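Local coordinates for NAD-dependent protein deacylase 2 (Archaeoglobus fulgidus, PDB 4TWJ) that removes acyl groups, acetyl among them, from protein lysines at the expense of NAD, and deacetylates the chromatin protein Alba to tighten its DNA binding, at residues A[200-203]-A[204-207]. Sequence-based numbering, arbitrary orientation.
Sequences AELP and YIAK
Ala200 meets Tyr204 through its carbonyl: Ala200 O lies 3.3 Å from Tyr204 CD2, approaching the ring obliquely. With CG set beside its own backbone N (chi1 -67°), the tyrosine is swung back toward Ala200, where it also touches Tyr197, Ala223 and the backbone of the bound peptide. Glu201 takes part twice. Its O accepts the helical bond from Ile205 N at 3.0 Å, nearly in line with the carbonyl (C=O...N 163°), while lying near the plane of the Tyr204 ring at its edge. Its side chain, with CG anti to the backbone N (chi1 -171°), lays CG 3.8 Å from Ile205 CD1, the two chains crossing at about a right angle. Leu202 O receives Ala206 N at 3.0 Å, and its CD2 stands 4.3 Å from Ile205 CD1, a loose apolar contact; both side chains also rest on helix 171-182, against Ala177 and Ile178 for the leucine and Ala181 and Lys182 for the isoleucine. An alanine in place of Ile205 would remove the branch reaching Glu201 CG and Leu202 CD2, and would probably leave a gap against helix 171-182. Pro203 has no amide hydrogen to give, but takes part as an acceptor: its O receives Lys207 N at 2.9 Å, while its ring packs on Phe187 and Met213. Three successive i to i+4 bonds thus tie residues 201-207 into helical geometry between strands 186-190 and 212-217 of the Rossmann-type domain. Leu202, Pro203, Ile205 and Ala206 supply apolar packing on helix 171-182 and these strands, and Lys207 NZ adds a hydrogen bond to Ile226 O.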
ATOM      1  N   ALA A 200      10.202  -0.876  -2.867  1.00 11.04           N
ATOM      2  CA  ALA A 200      10.954   0.375  -2.774  1.00 11.33           C
ATOM      3  C   ALA A 200      11.730   0.727  -4.049  1.00 11.65           C
ATOM      4  O   ALA A 200      12.127   1.876  -4.216  1.00 12.17           O
ATOM      5  CB  ALA A 200      11.904   0.340  -1.580  1.00 11.44           C
ATOM      6  N   GLU A 201      11.947  -0.244  -4.937  1.00 11.74           N
ATOM      7  CA  GLU A 201      12.596   0.024  -6.230  1.00 11.94           C
ATOM      8  C   GLU A 201      11.747   0.947  -7.109  1.00 11.56           C
ATOM      9  O   GLU A 201      12.274   1.702  -7.928  1.00 11.67           O
ATOM     10  CB  GLU A 201      12.868  -1.290  -6.979  1.00 12.61           C
ATOM     11  CG  GLU A 201      13.725  -1.155  -8.236  1.00 13.38           C
ATOM     12  CD  GLU A 201      15.129  -0.666  -7.953  1.00 14.02           C
ATOM     13  OE1 GLU A 201      15.673  -0.986  -6.877  1.00 14.83           O
ATOM     14  OE2 GLU A 201      15.706   0.041  -8.813  1.00 15.04           O
ATOM     15  N   LEU A 202      10.430   0.884  -6.943  1.00 11.15           N
ATOM     16  CA  LEU A 202       9.518   1.557  -7.864  1.00 10.98           C
ATOM     17  C   LEU A 202       9.688   3.085  -7.948  1.00 10.86           C
ATOM     18  O   LEU A 202       9.703   3.628  -9.052  1.00 10.65           O
ATOM     19  CB  LEU A 202       8.065   1.156  -7.563  1.00 10.91           C
ATOM     20  CG  LEU A 202       7.797  -0.317  -7.900  1.00 11.06           C
ATOM     21  CD1 LEU A 202       6.531  -0.809  -7.221  1.00 11.14           C
ATOM     22  CD2 LEU A 202       7.722  -0.537  -9.401  1.00 11.08           C
ATOM     23  N   PRO A 203       9.824   3.784  -6.802  1.00 10.91           N
ATOM     24  CA  PRO A 203      10.098   5.222  -6.923  1.00 10.97           C
ATOM     25  C   PRO A 203      11.417   5.547  -7.633  1.00 11.00           C
ATOM     26  O   PRO A 203      11.498   6.555  -8.327  1.00 11.13           O
ATOM     27  CB  PRO A 203      10.125   5.723  -5.468  1.00 10.94           C
ATOM     28  CG  PRO A 203      10.007   4.510  -4.602  1.00 10.97           C
ATOM     29  CD  PRO A 203       9.435   3.413  -5.434  1.00 10.86           C
ATOM     30  N   TYR A 204      12.430   4.701  -7.467  1.00 11.11           N
ATOM     31  CA  TYR A 204      13.695   4.903  -8.180  1.00 11.37           C
ATOM     32  C   TYR A 204      13.535   4.700  -9.684  1.00 11.23           C
ATOM     33  O   TYR A 204      14.147   5.407 -10.478  1.00 11.56           O
ATOM     34  CB  TYR A 204      14.778   3.979  -7.639  1.00 11.72           C
ATOM     35  CG  TYR A 204      15.175   4.295  -6.221  1.00 12.24           C
ATOM     36  CD1 TYR A 204      15.940   5.421  -5.925  1.00 12.58           C
ATOM     37  CD2 TYR A 204      14.796   3.468  -5.174  1.00 12.59           C
ATOM     38  CE1 TYR A 204      16.311   5.711  -4.621  1.00 12.80           C
ATOM     39  CE2 TYR A 204      15.155   3.752  -3.870  1.00 13.03           C
ATOM     40  CZ  TYR A 204      15.914   4.869  -3.597  1.00 13.19           C
ATOM     41  OH  TYR A 204      16.274   5.143  -2.295  1.00 13.93           O
ATOM     42  N   ILE A 205      12.716   3.727 -10.069  1.00 11.23           N
ATOM     43  CA  ILE A 205      12.405   3.510 -11.480  1.00 11.36           C
ATOM     44  C   ILE A 205      11.706   4.736 -12.076  1.00 11.50           C
ATOM     45  O   ILE A 205      12.049   5.182 -13.174  1.00 11.43           O
ATOM     46  CB  ILE A 205      11.542   2.244 -11.675  1.00 11.46           C
ATOM     47  CG1 ILE A 205      12.377   0.991 -11.385  1.00 11.59           C
ATOM     48  CG2 ILE A 205      10.960   2.192 -13.079  1.00 11.55           C
ATOM     49  CD1 ILE A 205      11.566  -0.282 -11.256  1.00 11.74           C
ATOM     50  N   ALA A 206      10.728   5.278 -11.354  1.00 11.80           N
ATOM     51  CA  ALA A 206      10.013   6.473 -11.815  1.00 12.12           C
ATOM     52  C   ALA A 206      10.955   7.675 -11.925  1.00 12.75           C
ATOM     53  O   ALA A 206      10.889   8.440 -12.889  1.00 12.86           O
ATOM     54  CB  ALA A 206       8.849   6.788 -10.885  1.00 12.02           C
ATOM     55  N   LYS A 207      11.838   7.818 -10.941  1.00 13.72           N
ATOM     56  CA  LYS A 207      12.840   8.890 -10.932  1.00 14.79           C
ATOM     57  C   LYS A 207      13.758   8.793 -12.156  1.00 15.16           C
ATOM     58  O   LYS A 207      13.976   9.786 -12.857  1.00 14.96           O
ATOM     59  CB  LYS A 207      13.657   8.824  -9.635  1.00 15.20           C
ATOM     60  CG  LYS A 207      14.818   9.803  -9.538  1.00 16.17           C
ATOM     61  CD  LYS A 207      14.370  11.208  -9.217  1.00 16.75           C
ATOM     62  CE  LYS A 207      15.571  12.072  -8.853  1.00 17.30           C
ATOM     63  NZ  LYS A 207      15.159  13.439  -8.468  1.00 17.58           N
TER